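PDB 4KTB: NUDIX hydrolase from Jonesia denitrificans, which is of unknown function but belongs to the NUDIX hydrolase superfamily and may cleave diadenosine tetraphosphate asymmetrically. Local coordinates for residues A[84-89]-A[107-112]. Sequence-based numbering, arbitrary orientation.
Sequences RVRDAL and ASPQPF
In this NUDIX-type fold, the first turn of helix 85-97 is tied by Arg86 to the irregular loop that leads from the same helix into strand 113-118. The link is a side-chain-to-backbone hydrogen bond: Arg86 NH1 donates to Ala107 O at 2.9 Å with an N-H...O angle of 150°, although the placement of that oxygen is somewhat uncertain. Both Ala107 O and Pro109 CD come to the rim of the guanidinium rather than over a face, the latter 3.7 Å from Arg86 NH1. The backbones stay apart, with 7.2 Å between Arg86 CA and Pro109 CA, so the long side chain makes the connection. With chi1 at 68°, its CG is flanked by the main-chain N and C, and the later bend at chi3 (56°) brings NH1 to the loop carbonyl. Arg86 NH2 also donates to Ser52 O of a second subunit and weakly to Pro106 O, which places the contact at a subunit interface. Replacing Arg86 with an alanine is likely to leave Ala107 O without this donor and Ser52 O of the second subunit without its partner. Over one face of the Arg84 guanidinium lies Arg86 CD, while Arg84 grips Asp87 side-on through NE and NH1. The loop has its own brace, an ST turn in which Gln110 N donates to Ser108 OG at 3.1 Å.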
# COMPACT_ATOMS: atom_id res chain seq x y z
N ARG A 84 2.50 -6.30 20.10
CA ARG A 84 2.16 -5.60 18.85
C ARG A 84 3.11 -5.98 17.71
O ARG A 84 4.26 -6.32 17.93
CB ARG A 84 2.21 -4.09 19.02
CG ARG A 84 1.22 -3.55 20.02
CD ARG A 84 1.25 -2.02 20.00
NE ARG A 84 2.61 -1.51 20.11
CZ ARG A 84 2.98 -0.25 19.91
NH1 ARG A 84 4.26 0.09 20.03
NH2 ARG A 84 2.08 0.67 19.59
N VAL A 85 2.61 -5.92 16.48
CA VAL A 85 3.42 -6.30 15.33
C VAL A 85 4.67 -5.43 15.20
O VAL A 85 5.76 -5.95 15.02
CB VAL A 85 2.60 -6.24 14.01
CG1 VAL A 85 3.50 -6.51 12.80
CG2 VAL A 85 1.48 -7.25 14.05
N ARG A 86 4.50 -4.11 15.31
CA ARG A 86 5.62 -3.19 15.14
C ARG A 86 6.68 -3.44 16.20
O ARG A 86 7.86 -3.23 15.96
CB ARG A 86 5.15 -1.72 15.16
CG ARG A 86 4.61 -1.22 16.49
CD ARG A 86 4.14 0.24 16.37
NE ARG A 86 3.14 0.40 15.30
CZ ARG A 86 3.32 1.09 14.17
NH1 ARG A 86 2.34 1.16 13.28
NH2 ARG A 86 4.47 1.71 13.93
N ASP A 87 6.24 -3.93 17.37
CA ASP A 87 7.14 -4.29 18.47
C ASP A 87 7.86 -5.61 18.21
O ASP A 87 9.03 -5.77 18.56
CB ASP A 87 6.36 -4.41 19.79
CG ASP A 87 5.87 -3.08 20.33
OD1 ASP A 87 6.55 -2.06 20.09
OD2 ASP A 87 4.81 -3.06 21.00
N ALA A 88 7.15 -6.57 17.63
CA ALA A 88 7.79 -7.79 17.16
C ALA A 88 8.87 -7.45 16.14
O ALA A 88 9.90 -8.10 16.08
CB ALA A 88 6.77 -8.73 16.54
N LEU A 89 8.63 -6.41 15.34
CA LEU A 89 9.62 -5.99 14.36
C LEU A 89 10.87 -5.52 15.09
O LEU A 89 11.99 -5.92 14.76
CB LEU A 89 9.08 -4.86 13.48
CG LEU A 89 8.03 -5.24 12.45
CD1 LEU A 89 7.52 -3.97 11.82
CD2 LEU A 89 8.62 -6.19 11.39
N ALA A 107 5.92 3.88 10.15
CA ALA A 107 4.82 4.44 10.90
C ALA A 107 3.57 3.62 10.62
O ALA A 107 2.74 3.40 11.50
CB ALA A 107 4.62 5.87 10.50
N SER A 108 3.47 3.15 9.37
CA SER A 108 2.31 2.39 8.91
C SER A 108 2.39 0.88 9.11
O SER A 108 3.38 0.25 8.74
CB SER A 108 2.11 2.61 7.42
OG SER A 108 1.01 1.85 6.96
N PRO A 109 1.31 0.29 9.67
CA PRO A 109 1.19 -1.16 9.82
C PRO A 109 0.95 -1.89 8.50
O PRO A 109 0.94 -3.11 8.49
CB PRO A 109 -0.01 -1.32 10.75
CG PRO A 109 -0.83 -0.11 10.52
CD PRO A 109 0.17 1.00 10.28
N GLN A 110 0.78 -1.17 7.40
CA GLN A 110 0.56 -1.83 6.12
C GLN A 110 1.83 -2.49 5.61
O GLN A 110 2.80 -1.80 5.30
CB GLN A 110 0.07 -0.85 5.06
CG GLN A 110 -0.27 -1.54 3.74
CD GLN A 110 -0.68 -0.56 2.67
OE1 GLN A 110 -0.09 0.51 2.53
NE2 GLN A 110 -1.70 -0.92 1.89
N PRO A 111 1.84 -3.82 5.49
CA PRO A 111 3.08 -4.41 4.98
C PRO A 111 3.15 -4.23 3.48
O PRO A 111 2.16 -3.87 2.86
CB PRO A 111 2.93 -5.90 5.31
CG PRO A 111 1.45 -6.13 5.23
CD PRO A 111 0.81 -4.84 5.75
N PHE A 112 4.31 -4.49 2.90
CA PHE A 112 4.36 -4.41 1.47
C PHE A 112 3.74 -5.66 0.86
O PHE A 112 3.35 -5.67 -0.30
CB PHE A 112 5.79 -4.17 0.98
CG PHE A 112 6.65 -5.40 0.94
CD1 PHE A 112 6.64 -6.22 -0.18
CD2 PHE A 112 7.49 -5.70 1.98
CE1 PHE A 112 7.44 -7.34 -0.23
CE2 PHE A 112 8.29 -6.82 1.94
CZ PHE A 112 8.27 -7.64 0.83